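Side-chain contacts in glycosyltransferase (Streptomyces halstedii, PDB 3WAD), which belongs to the glycosyltransferases of the GT-B fold, in which two Rossmann-like domains face each other across a cleft: residues P236-E241 / D303-H308; H226-G231 / A329-V334; T110-L115 / E189-A194; A139-G144 / A194-L199. All blocks are in the same frame, centred on the assembly; numbering follows the deposited sequence.

Contact 1 (P236-E241 / D303-H308); sequences PDWLRE and DFVPLH
The backbone bond from Arg240 N to Asp237 O (2.8 Å) closes the single helical turn from which Trp238 and Leu239 meet Val305. Val305 takes both on one methyl: its CG2 lies 4.0 Å from Leu239 CD1 and 4.1 Å from Trp238 CZ2, and each of the two side chains meets the valine at roughly a right angle. That methyl stands opposite the backbone N, while CG1 takes the place between the N and the carbonyl carbon. Leu239 CD1 also reaches Pro306 more loosely, at 4.4 Å from its CG, so the leucine bridges the last two residues before helix 307-310. Trp238 places CG between its own N and carbonyl carbon (chi1 65°), which folds the indole back against the turn. One face of it is covered near the rim by Pro236 CG and Leu239 CG, leaving the benzene end to meet the valine obliquely. Beyond the two segments, the indole makes a cation-pi contact with Arg300 and packs on Val281 of strand 279-283, while Leu239 and Val305 both touch Leu310. The turn 237-240 is thus laid against the region where edge strand 299-302 of the second parallel sheet runs on into a helix. Since only carbon atoms meet here, with Val305 and Pro306 buried, the fit rests on shape and exclusion of water rather than on directed bonds.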
loop_
_atom_site.group_PDB
_atom_site.type_symbol
_atom_site.label_atom_id
_atom_site.label_comp_id
_atom_site.label_asym_id
_atom_site.label_seq_id
_atom_site.Cartn_x
_atom_site.Cartn_y
_atom_site.Cartn_z
ATOM N N PRO B 236 -16.421 10.794 0.726
ATOM C CA PRO B 236 -17.280 11.901 0.263
ATOM C C PRO B 236 -17.862 12.694 1.436
ATOM O O PRO B 236 -17.919 12.196 2.578
ATOM C CB PRO B 236 -18.373 11.199 -0.549
ATOM C CG PRO B 236 -18.542 9.883 0.137
ATOM C CD PRO B 236 -17.116 9.498 0.621
ATOM N N ASP B 237 -18.267 13.927 1.157
ATOM C CA ASP B 237 -18.753 14.813 2.195
ATOM C C ASP B 237 -19.901 14.169 2.943
ATOM O O ASP B 237 -19.993 14.215 4.158
ATOM C CB ASP B 237 -19.256 16.104 1.560
ATOM C CG ASP B 237 -18.175 17.167 1.441
ATOM O OD1 ASP B 237 -18.348 18.150 0.681
ATOM O OD2 ASP B 237 -17.147 17.042 2.122
ATOM N N TRP B 238 -20.788 13.545 2.206
ATOM C CA TRP B 238 -22.016 13.078 2.797
ATOM C C TRP B 238 -21.775 11.939 3.814
ATOM O O TRP B 238 -22.495 11.850 4.820
ATOM C CB TRP B 238 -23.003 12.728 1.678
ATOM C CG TRP B 238 -22.562 11.609 0.871
ATOM C CD1 TRP B 238 -21.969 11.648 -0.371
ATOM C CD2 TRP B 238 -22.650 10.228 1.242
ATOM N NE1 TRP B 238 -21.699 10.362 -0.793
ATOM C CE2 TRP B 238 -22.104 9.478 0.181
ATOM C CE3 TRP B 238 -23.152 9.553 2.375
ATOM C CZ2 TRP B 238 -22.045 8.091 0.210
ATOM C CZ3 TRP B 238 -23.092 8.182 2.408
ATOM C CH2 TRP B 238 -22.539 7.461 1.321
ATOM N N LEU B 239 -20.747 11.102 3.580
ATOM C CA LEU B 239 -20.270 10.127 4.588
ATOM C C LEU B 239 -19.665 10.767 5.835
ATOM O O LEU B 239 -19.505 10.117 6.869
ATOM C CB LEU B 239 -19.249 9.149 4.006
ATOM C CG LEU B 239 -19.747 7.757 3.633
ATOM C CD1 LEU B 239 -18.648 6.911 3.097
ATOM C CD2 LEU B 239 -20.372 7.105 4.831
ATOM N N ARG B 240 -19.306 12.032 5.756
ATOM C CA ARG B 240 -18.539 12.618 6.844
ATOM C C ARG B 240 -19.465 13.081 7.952
ATOM O O ARG B 240 -19.039 13.243 9.102
ATOM C CB ARG B 240 -17.605 13.730 6.334
ATOM C CG ARG B 240 -16.235 13.178 5.902
ATOM C CD ARG B 240 -15.749 13.703 4.519
ATOM N NE ARG B 240 -14.930 14.934 4.490
ATOM C CZ ARG B 240 -14.691 15.777 5.505
ATOM N NH1 ARG B 240 -15.212 15.599 6.719
ATOM N NH2 ARG B 240 -13.896 16.825 5.300
ATOM N N GLU B 241 -20.741 13.232 7.607
ATOM C CA GLU B 241 -21.757 13.762 8.506
ATOM C C GLU B 241 -22.342 12.692 9.431
ATOM O O GLU B 241 -22.740 11.613 8.979
ATOM C CB GLU B 241 -22.894 14.402 7.692
ATOM C CG GLU B 241 -22.431 15.276 6.495
ATOM C CD GLU B 241 -23.597 15.839 5.652
ATOM O OE1 GLU B 241 -24.775 15.591 5.999
ATOM O OE2 GLU B 241 -23.341 16.543 4.641
ATOM N N ASP B 303 -22.044 6.070 -7.720
ATOM C CA ASP B 303 -21.497 5.059 -8.645
ATOM C C ASP B 303 -20.547 4.101 -7.905
ATOM O O ASP B 303 -20.361 2.985 -8.337
ATOM C CB ASP B 303 -20.774 5.689 -9.823
ATOM C CG ASP B 303 -19.568 6.492 -9.384
ATOM O OD1 ASP B 303 -19.705 7.308 -8.431
ATOM O OD2 ASP B 303 -18.478 6.343 -9.991
ATOM N N PHE B 304 -19.964 4.555 -6.796
ATOM C CA PHE B 304 -19.062 3.713 -5.981
ATOM C C PHE B 304 -19.022 4.245 -4.578
ATOM O O PHE B 304 -19.091 5.455 -4.393
ATOM C CB PHE B 304 -17.620 3.613 -6.540
ATOM C CG PHE B 304 -16.617 2.953 -5.556
ATOM C CD1 PHE B 304 -16.506 1.546 -5.462
ATOM C CD2 PHE B 304 -15.791 3.756 -4.712
ATOM C CE1 PHE B 304 -15.565 0.956 -4.546
ATOM C CE2 PHE B 304 -14.856 3.176 -3.783
ATOM C CZ PHE B 304 -14.750 1.773 -3.709
ATOM N N VAL B 305 -18.944 3.348 -3.582
ATOM C CA VAL B 305 -18.680 3.789 -2.201
ATOM C C VAL B 305 -17.662 2.891 -1.487
ATOM O O VAL B 305 -17.755 1.674 -1.598
ATOM C CB VAL B 305 -19.971 3.869 -1.383
ATOM C CG1 VAL B 305 -20.537 2.439 -1.141
ATOM C CG2 VAL B 305 -19.719 4.669 -0.080
ATOM N N PRO B 306 -16.691 3.490 -0.767
ATOM C CA PRO B 306 -15.764 2.709 0.111
ATOM C C PRO B 306 -16.476 2.042 1.313
ATOM O O PRO B 306 -16.847 2.700 2.291
ATOM C CB PRO B 306 -14.740 3.749 0.544
ATOM C CG PRO B 306 -15.519 5.112 0.511
ATOM C CD PRO B 306 -16.440 4.949 -0.704
ATOM N N LEU B 307 -16.648 0.721 1.225
ATOM C CA LEU B 307 -17.427 -0.063 2.168
ATOM C C LEU B 307 -16.925 0.093 3.589
ATOM O O LEU B 307 -17.696 0.102 4.532
ATOM C CB LEU B 307 -17.335 -1.550 1.814
ATOM C CG LEU B 307 -18.484 -2.222 1.069
ATOM C CD1 LEU B 307 -19.563 -1.264 0.542
ATOM C CD2 LEU B 307 -17.947 -3.149 0.003
ATOM N N HIS B 308 -15.600 0.161 3.748
ATOM C CA HIS B 308 -15.045 0.267 5.082
ATOM C C HIS B 308 -15.401 1.616 5.628
ATOM O O HIS B 308 -15.447 1.725 6.807
ATOM C CB HIS B 308 -13.535 0.096 5.073
ATOM C CG HIS B 308 -12.848 0.992 4.089
ATOM N ND1 HIS B 308 -12.165 2.133 4.458
ATOM C CD2 HIS B 308 -12.750 0.911 2.740
ATOM C CE1 HIS B 308 -11.679 2.725 3.373
ATOM N NE2 HIS B 308 -12.019 1.998 2.318
#

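Contact 2 (H226-G231 / A329-V334); sequences HLPFNG and AIRYGV
Arg331 lays the end of its side chain against Leu227, whose CG and CD2 are each 3.7 Å from its NH1. The arginine is extended from root to tip: CG lies opposite the backbone N (chi1 170°), and the later torsions stay near 180°, which carries the guanidinium from the last helical turn across to the loop 226-231. Leu227 is similarly drawn out, with chi1 of -159°, and its branch carbon and CD2 meet the guanidinium obliquely. Pro228 adds its ring CD, 4.1 Å from NH1 and close to the arginine's own CD, so the apolar shaft and the charged end both find partners in the loop. A water joins Pro228 O, to which it donates at 3.1 Å, to Arg331 NH1, from which it accepts a weak bond. In the GT-B fold this joins the loop after strand 221-222, the last strand of the first sheet, to helix 323-332, which connects strands 314-319 and 336-338 of the second sheet. Gly333 ends that helix in a Schellman motif, its positive phi allowing Val334 N to reach Ala329 O (2.9 Å). Tyr332 packs along the arginine: Arg331 CG sits over the centre of its ring, and Tyr332 OH lies over one guanidinium face, offset toward the rim. Arg331 NH2 forms a salt bridge with Glu30 of the second subunit, and the same carboxylate oxygen bonds Tyr332 OH.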
loop_
_atom_site.group_PDB
_atom_site.type_symbol
_atom_site.label_atom_id
_atom_site.label_comp_id
_atom_site.label_asym_id
_atom_site.label_seq_id
_atom_site.Cartn_x
_atom_site.Cartn_y
_atom_site.Cartn_z
ATOM N N HIS B 226 -8.449 -12.125 6.980
ATOM C CA HIS B 226 -8.394 -11.517 5.665
ATOM C C HIS B 226 -8.803 -10.077 5.667
ATOM O O HIS B 226 -9.889 -9.726 6.075
ATOM C CB HIS B 226 -9.247 -12.340 4.671
ATOM C CG HIS B 226 -9.152 -11.871 3.257
ATOM N ND1 HIS B 226 -7.949 -11.541 2.655
ATOM C CD2 HIS B 226 -10.127 -11.644 2.331
ATOM C CE1 HIS B 226 -8.184 -11.194 1.397
ATOM N NE2 HIS B 226 -9.493 -11.235 1.183
ATOM N N LEU B 227 -7.903 -9.235 5.204
ATOM C CA LEU B 227 -8.232 -7.808 5.089
ATOM C C LEU B 227 -8.793 -7.519 3.607
ATOM O O LEU B 227 -8.125 -7.842 2.608
ATOM C CB LEU B 227 -7.061 -6.903 5.529
ATOM C CG LEU B 227 -7.378 -5.451 5.930
ATOM C CD1 LEU B 227 -6.103 -4.831 6.413
ATOM C CD2 LEU B 227 -7.764 -4.692 4.609
ATOM N N PRO B 228 -10.076 -7.053 3.506
ATOM C CA PRO B 228 -10.742 -6.739 2.218
ATOM C C PRO B 228 -10.258 -5.426 1.714
ATOM O O PRO B 228 -10.551 -4.404 2.303
ATOM C CB PRO B 228 -12.229 -6.657 2.575
ATOM C CG PRO B 228 -12.361 -6.581 3.999
ATOM C CD PRO B 228 -10.958 -6.831 4.657
ATOM N N PHE B 229 -9.392 -5.441 0.708
ATOM C CA PHE B 229 -8.885 -4.177 0.154
ATOM C C PHE B 229 -9.954 -3.696 -0.828
ATOM O O PHE B 229 -10.237 -4.392 -1.840
ATOM C CB PHE B 229 -7.543 -4.366 -0.593
ATOM C CG PHE B 229 -7.023 -3.088 -1.261
ATOM C CD1 PHE B 229 -6.819 -1.956 -0.512
ATOM C CD2 PHE B 229 -6.718 -3.065 -2.623
ATOM C CE1 PHE B 229 -6.338 -0.781 -1.088
ATOM C CE2 PHE B 229 -6.245 -1.898 -3.229
ATOM C CZ PHE B 229 -6.057 -0.727 -2.440
ATOM N N ASN B 230 -10.487 -2.516 -0.563
ATOM C CA ASN B 230 -11.521 -1.930 -1.406
ATOM C C ASN B 230 -11.068 -1.045 -2.587
ATOM O O ASN B 230 -11.905 -0.621 -3.422
ATOM C CB ASN B 230 -12.587 -1.274 -0.512
ATOM C CG ASN B 230 -13.157 -2.273 0.499
ATOM O OD1 ASN B 230 -13.343 -3.490 0.189
ATOM N ND2 ASN B 230 -13.354 -1.807 1.714
ATOM N N GLY B 231 -9.753 -0.799 -2.697
ATOM C CA GLY B 231 -9.207 -0.045 -3.852
ATOM C C GLY B 231 -9.079 1.401 -3.431
ATOM O O GLY B 231 -9.437 1.741 -2.335
ATOM N N ALA B 329 -18.565 -7.358 5.319
ATOM C CA ALA B 329 -19.710 -7.517 6.253
ATOM C C ALA B 329 -19.236 -8.335 7.475
ATOM O O ALA B 329 -19.723 -8.108 8.602
ATOM C CB ALA B 329 -20.868 -8.251 5.607
ATOM N N ILE B 330 -18.331 -9.288 7.229
ATOM C CA ILE B 330 -17.723 -10.050 8.357
ATOM C C ILE B 330 -16.972 -9.110 9.290
ATOM O O ILE B 330 -17.210 -9.113 10.520
ATOM C CB ILE B 330 -16.784 -11.141 7.885
ATOM C CG1 ILE B 330 -17.579 -12.240 7.201
ATOM C CG2 ILE B 330 -15.976 -11.779 9.101
ATOM C CD1 ILE B 330 -16.752 -13.378 6.914
ATOM N N ARG B 331 -16.075 -8.298 8.721
ATOM C CA ARG B 331 -15.199 -7.462 9.509
ATOM C C ARG B 331 -15.965 -6.373 10.296
ATOM O O ARG B 331 -15.609 -6.041 11.429
ATOM C CB ARG B 331 -14.115 -6.830 8.611
ATOM C CG ARG B 331 -13.284 -5.771 9.261
ATOM C CD ARG B 331 -12.284 -5.209 8.287
ATOM N NE ARG B 331 -11.282 -4.409 8.978
ATOM C CZ ARG B 331 -10.360 -3.655 8.370
ATOM N NH1 ARG B 331 -10.330 -3.557 7.021
ATOM N NH2 ARG B 331 -9.497 -2.952 9.118
ATOM N N TYR B 332 -17.011 -5.809 9.687
ATOM C CA TYR B 332 -17.804 -4.779 10.337
ATOM C C TYR B 332 -19.061 -5.373 11.064
ATOM O O TYR B 332 -19.827 -4.627 11.656
ATOM C CB TYR B 332 -18.124 -3.593 9.368
ATOM C CG TYR B 332 -16.816 -2.965 8.915
ATOM C CD1 TYR B 332 -16.006 -2.230 9.837
ATOM C CD2 TYR B 332 -16.303 -3.231 7.642
ATOM C CE1 TYR B 332 -14.734 -1.740 9.458
ATOM C CE2 TYR B 332 -15.064 -2.719 7.244
ATOM C CZ TYR B 332 -14.284 -2.000 8.155
ATOM O OH TYR B 332 -13.097 -1.515 7.756
ATOM N N GLY B 333 -19.253 -6.691 11.037
ATOM C CA GLY B 333 -20.352 -7.322 11.854
ATOM C C GLY B 333 -21.753 -6.946 11.334
ATOM O O GLY B 333 -22.668 -6.580 12.104
ATOM N N VAL B 334 -21.936 -6.989 10.011
ATOM C CA VAL B 334 -23.140 -6.382 9.431
ATOM C C VAL B 334 -23.983 -7.506 8.834
ATOM O O VAL B 334 -23.480 -8.286 8.046
ATOM C CB VAL B 334 -22.795 -5.263 8.345
ATOM C CG1 VAL B 334 -24.062 -4.650 7.730
ATOM C CG2 VAL B 334 -21.939 -4.109 8.968
HETATM O O HOH W 1 -12.230 -3.350 4.749
#

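Contact 3 (T110-L115 / E189-A194); sequences TMTADL and EPHGVA
His191 leans its imidazole on the helix backbone at Ala113, with NE2 3.7 Å from Ala113 CA and 3.9 Å from its CB. The neighbouring ring carbon, CE1, meets the methyl of Thr112, 4.2 Å from CG2. Both helix residues approach the ring obliquely, so the contact is a van der Waals one made by the outer end of the imidazole. With CG opposite the carbonyl carbon and beside the N (chi1 -57°), the histidine directs the outer end of its ring against the helix. Thr112 turns its two branches to different tasks: CG2, opposite the backbone N, faces the ring, while OG1 is bonded to Asp108 O one turn earlier and to Lys187 NZ. Farther along the same helix, Val116 and Arg120 also touch the His191 side chain, so His191 lies along more than one turn of helix 109-122. Both elements belong to the N-terminal part of the GT-B chain, where this helix lies beside the first parallel sheet: Met111 and Leu115 pack on strand 2-6. On the other partner's side, Pro190 CB sits over the centre of the imidazole, 4.1 Å above its plane, and covers one face. Behind that lies the end of helix 179-188, completed by a Schellman motif in which Gly192, at positive phi, sends its N back to Glu189 O (3.2 Å) and Val193 N bonds Gly188 O. Val193 then continues the chain and packs its side chain on Glu141 of helix 135-141.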
loop_
_atom_site.group_PDB
_atom_site.type_symbol
_atom_site.label_atom_id
_atom_site.label_comp_id
_atom_site.label_asym_id
_atom_site.label_seq_id
_atom_site.Cartn_x
_atom_site.Cartn_y
_atom_site.Cartn_z
ATOM N N THR B 110 3.971 -17.155 -22.952
ATOM C CA THR B 110 4.737 -15.896 -22.888
ATOM C C THR B 110 4.798 -15.369 -21.444
ATOM O O THR B 110 5.882 -15.066 -20.932
ATOM C CB THR B 110 4.204 -14.827 -23.791
ATOM O OG1 THR B 110 4.199 -15.312 -25.167
ATOM C CG2 THR B 110 5.163 -13.558 -23.682
ATOM N N MET B 111 3.643 -15.274 -20.780
ATOM C CA MET B 111 3.595 -14.848 -19.381
ATOM C C MET B 111 4.426 -15.742 -18.497
ATOM O O MET B 111 5.156 -15.258 -17.623
ATOM C CB MET B 111 2.131 -14.801 -18.926
ATOM C CG MET B 111 1.869 -13.876 -17.848
ATOM S SD MET B 111 1.773 -14.918 -16.507
ATOM C CE MET B 111 0.929 -13.985 -15.254
ATOM N N THR B 112 4.282 -17.048 -18.718
ATOM C CA THR B 112 4.994 -18.041 -17.965
ATOM C C THR B 112 6.516 -17.946 -18.235
ATOM O O THR B 112 7.295 -17.944 -17.298
ATOM C CB THR B 112 4.371 -19.446 -18.209
ATOM O OG1 THR B 112 2.963 -19.424 -17.837
ATOM C CG2 THR B 112 5.071 -20.551 -17.401
ATOM N N ALA B 113 6.929 -17.850 -19.487
ATOM C CA ALA B 113 8.380 -17.697 -19.781
ATOM C C ALA B 113 8.956 -16.384 -19.134
ATOM O O ALA B 113 10.012 -16.388 -18.358
ATOM C CB ALA B 113 8.586 -17.810 -21.286
ATOM N N ASP B 114 8.217 -15.277 -19.298
ATOM C CA ASP B 114 8.627 -14.031 -18.608
ATOM C C ASP B 114 8.685 -14.209 -17.152
ATOM O O ASP B 114 9.604 -13.692 -16.522
ATOM C CB ASP B 114 7.718 -12.805 -18.877
ATOM C CG ASP B 114 7.834 -12.301 -20.287
ATOM O OD1 ASP B 114 8.431 -13.037 -21.121
ATOM O OD2 ASP B 114 7.297 -11.191 -20.585
ATOM N N LEU B 115 7.694 -14.860 -16.536
ATOM C CA LEU B 115 7.814 -15.025 -15.056
ATOM C C LEU B 115 9.000 -15.963 -14.622
ATOM O O LEU B 115 9.626 -15.721 -13.591
ATOM C CB LEU B 115 6.495 -15.485 -14.377
ATOM C CG LEU B 115 6.433 -15.476 -12.844
ATOM C CD1 LEU B 115 6.388 -14.027 -12.290
ATOM C CD2 LEU B 115 5.168 -16.207 -12.348
ATOM N N GLU B 189 7.618 -28.123 -18.999
ATOM C CA GLU B 189 8.625 -28.742 -19.830
ATOM C C GLU B 189 9.701 -27.746 -20.375
ATOM O O GLU B 189 10.919 -28.037 -20.299
ATOM C CB GLU B 189 7.911 -29.490 -20.964
ATOM C CG GLU B 189 8.771 -30.470 -21.649
ATOM C CD GLU B 189 9.688 -29.760 -22.582
ATOM O OE1 GLU B 189 9.360 -28.638 -23.006
ATOM O OE2 GLU B 189 10.779 -30.276 -22.868
ATOM N N PRO B 190 9.277 -26.548 -20.887
ATOM C CA PRO B 190 10.345 -25.729 -21.473
ATOM C C PRO B 190 11.272 -25.162 -20.411
ATOM O O PRO B 190 12.293 -24.593 -20.738
ATOM C CB PRO B 190 9.569 -24.611 -22.236
ATOM C CG PRO B 190 8.276 -25.244 -22.604
ATOM C CD PRO B 190 7.943 -26.105 -21.345
ATOM N N HIS B 191 10.910 -25.317 -19.145
ATOM C CA HIS B 191 11.653 -24.663 -18.060
ATOM C C HIS B 191 12.307 -25.703 -17.150
ATOM O O HIS B 191 12.786 -25.344 -16.056
ATOM C CB HIS B 191 10.698 -23.720 -17.315
ATOM C CG HIS B 191 10.097 -22.709 -18.235
ATOM N ND1 HIS B 191 8.741 -22.643 -18.513
ATOM C CD2 HIS B 191 10.691 -21.794 -19.028
ATOM C CE1 HIS B 191 8.532 -21.699 -19.412
ATOM N NE2 HIS B 191 9.699 -21.175 -19.747
ATOM N N GLY B 192 12.294 -26.963 -17.615
ATOM C CA GLY B 192 12.811 -28.154 -16.898
ATOM C C GLY B 192 12.043 -28.446 -15.613
ATOM O O GLY B 192 12.618 -28.884 -14.600
ATOM N N VAL B 193 10.727 -28.188 -15.606
ATOM C CA VAL B 193 9.925 -28.363 -14.366
ATOM C C VAL B 193 9.100 -29.591 -14.617
ATOM O O VAL B 193 8.381 -29.770 -15.686
ATOM C CB VAL B 193 8.995 -27.139 -14.048
ATOM C CG1 VAL B 193 7.988 -27.405 -12.924
ATOM C CG2 VAL B 193 9.793 -25.943 -13.681
ATOM N N ALA B 194 9.233 -30.486 -13.644
ATOM C CA ALA B 194 8.604 -31.815 -13.733
ATOM C C ALA B 194 7.236 -31.706 -13.100
ATOM O O ALA B 194 7.113 -31.019 -12.075
ATOM C CB ALA B 194 9.481 -32.851 -12.950
#

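Contact 4 (A139-G144 / A194-L199); sequences AAEAVG and AFTESL
Glu141, Leu199 and Ser198 carry this contact, and the glutamate contributes the most surface. Its chain starts with CG beside the backbone N and then bends sharply at chi2 (-93°), which lets the aliphatic part and the carboxylate serve different partners. The CG methylene presses on Leu199, 3.6 Å from CD2, as the two side chains pass each other at a slant; the same methyl lies 4.1 Å from OE1, so the leucine flanks the polar end as well. Ser198 OG lies 3.3 Å from Glu141 OE1, a weak hydrogen bond. Thr196 OG1 and Ser198 OG are also hydrogen-bonded, 2.8 Å apart, and either could be the donor. Both hydroxyls occupy the position between their own N and carbonyl carbon, Ser198 with chi1 of 71°, which brings the two together and Ser198 OG toward the carboxylate. A hydrogen bond from His147 NE2 grips OE1 from outside the two segments, and would tend to keep the glutamate ionised. The turn leading to Leu199 is tied by its N bonding Thr196 O at 3.0 Å. In the fold, the contact joins the end of helix 135-141 to the start of helix 198-201. Helix 179-188 packs Leu184 on Leu199, helix 109-122 lies against Ala139 and Ala142, and His147 brings in the start of strand 147-150 of the first parallel sheet.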
loop_
_atom_site.group_PDB
_atom_site.type_symbol
_atom_site.label_atom_id
_atom_site.label_comp_id
_atom_site.label_asym_id
_atom_site.label_seq_id
_atom_site.Cartn_x
_atom_site.Cartn_y
_atom_site.Cartn_z
ATOM N N ALA B 139 7.247 -21.070 -12.307
ATOM C CA ALA B 139 8.369 -20.182 -12.030
ATOM C C ALA B 139 9.084 -20.587 -10.718
ATOM O O ALA B 139 10.333 -20.653 -10.706
ATOM C CB ALA B 139 7.918 -18.733 -11.972
ATOM N N ALA B 140 8.324 -20.893 -9.657
ATOM C CA ALA B 140 8.862 -21.208 -8.333
ATOM C C ALA B 140 9.746 -22.435 -8.307
ATOM O O ALA B 140 10.703 -22.486 -7.511
ATOM C CB ALA B 140 7.767 -21.423 -7.298
ATOM N N GLU B 141 9.362 -23.412 -9.113
ATOM C CA GLU B 141 9.991 -24.704 -9.140
ATOM C C GLU B 141 11.216 -24.706 -10.059
ATOM O O GLU B 141 11.993 -25.637 -10.063
ATOM C CB GLU B 141 8.987 -25.738 -9.654
ATOM C CG GLU B 141 7.859 -25.914 -8.641
ATOM C CD GLU B 141 8.082 -27.033 -7.671
ATOM O OE1 GLU B 141 7.150 -27.303 -6.848
ATOM O OE2 GLU B 141 9.184 -27.650 -7.754
ATOM N N ALA B 142 11.350 -23.677 -10.883
ATOM C CA ALA B 142 12.538 -23.539 -11.670
ATOM C C ALA B 142 13.681 -23.138 -10.733
ATOM O O ALA B 142 14.822 -23.227 -11.093
ATOM C CB ALA B 142 12.282 -22.554 -12.780
ATOM N N VAL B 143 13.394 -22.820 -9.488
ATOM C CA VAL B 143 14.398 -22.253 -8.602
ATOM C C VAL B 143 14.272 -22.791 -7.138
ATOM O O VAL B 143 14.753 -22.115 -6.142
ATOM C CB VAL B 143 14.444 -20.632 -8.692
ATOM C CG1 VAL B 143 14.563 -20.116 -10.175
ATOM C CG2 VAL B 143 13.285 -19.944 -7.993
ATOM N N GLY B 144 13.556 -23.929 -6.997
ATOM C CA GLY B 144 13.300 -24.530 -5.677
ATOM C C GLY B 144 12.878 -23.491 -4.662
ATOM O O GLY B 144 13.238 -23.553 -3.420
ATOM N N ALA B 194 9.233 -30.486 -13.644
ATOM C CA ALA B 194 8.604 -31.815 -13.733
ATOM C C ALA B 194 7.236 -31.706 -13.100
ATOM O O ALA B 194 7.113 -31.019 -12.075
ATOM C CB ALA B 194 9.481 -32.851 -12.950
ATOM N N PHE B 195 6.208 -32.387 -13.623
ATOM C CA PHE B 195 4.960 -32.481 -12.811
ATOM C C PHE B 195 5.132 -33.066 -11.413
ATOM O O PHE B 195 5.609 -34.194 -11.282
ATOM C CB PHE B 195 3.844 -33.218 -13.527
ATOM C CG PHE B 195 2.577 -33.234 -12.735
ATOM C CD1 PHE B 195 1.777 -32.055 -12.642
ATOM C CD2 PHE B 195 2.209 -34.385 -11.987
ATOM C CE1 PHE B 195 0.610 -32.035 -11.865
ATOM C CE2 PHE B 195 1.011 -34.388 -11.206
ATOM C CZ PHE B 195 0.221 -33.213 -11.138
ATOM N N THR B 196 4.778 -32.312 -10.368
ATOM C CA THR B 196 4.520 -32.872 -9.051
ATOM C C THR B 196 3.119 -32.410 -8.702
ATOM O O THR B 196 2.640 -31.410 -9.278
ATOM C CB THR B 196 5.412 -32.238 -7.978
ATOM O OG1 THR B 196 5.459 -30.795 -8.167
ATOM C CG2 THR B 196 6.839 -32.810 -8.022
ATOM N N GLU B 197 2.519 -33.031 -7.691
ATOM C CA GLU B 197 1.201 -32.649 -7.239
ATOM C C GLU B 197 1.235 -31.235 -6.612
ATOM O O GLU B 197 0.257 -30.506 -6.575
ATOM C CB GLU B 197 0.626 -33.699 -6.285
ATOM C CG GLU B 197 -0.802 -33.413 -5.752
ATOM C CD GLU B 197 -1.932 -33.392 -6.838
ATOM O OE1 GLU B 197 -1.708 -33.862 -7.969
ATOM O OE2 GLU B 197 -3.070 -32.906 -6.549
ATOM N N SER B 198 2.400 -30.842 -6.143
ATOM C CA SER B 198 2.523 -29.553 -5.531
ATOM C C SER B 198 2.375 -28.441 -6.596
ATOM O O SER B 198 2.099 -27.307 -6.253
ATOM C CB SER B 198 3.857 -29.489 -4.795
ATOM O OG SER B 198 4.828 -29.449 -5.809
ATOM N N LEU B 199 2.464 -28.767 -7.889
ATOM C CA LEU B 199 2.204 -27.766 -8.960
ATOM C C LEU B 199 0.705 -27.407 -9.023
ATOM O O LEU B 199 0.319 -26.330 -9.504
ATOM C CB LEU B 199 2.626 -28.277 -10.365
ATOM C CG LEU B 199 4.158 -28.445 -10.519
ATOM C CD1 LEU B 199 4.417 -28.917 -11.886
ATOM C CD2 LEU B 199 4.910 -27.103 -10.256
#

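From the N terminus, contact 3 opens on helix 109-122 and contact 4 on helix 135-141; contact 3 closes at 189-194 and contact 4 at 194-199, so the two loops cross and share Ala194. Their centres lie about 10 Å apart, and Val193 touches both Glu141 and Leu199, joining helices beside the first sheet. Later, contact 2 opens at 226-231 and contact 1 at 236-241. Contact 1 closes first, at 303-308, and contact 2 at 329-334, making contact 1 the inner loop. Asn230, Tyr332 and His308 link these two, which tie 226-241, after the first sheet's last strand, to the second domain around helices 307-310 and 323-332; both also meet the second subunit.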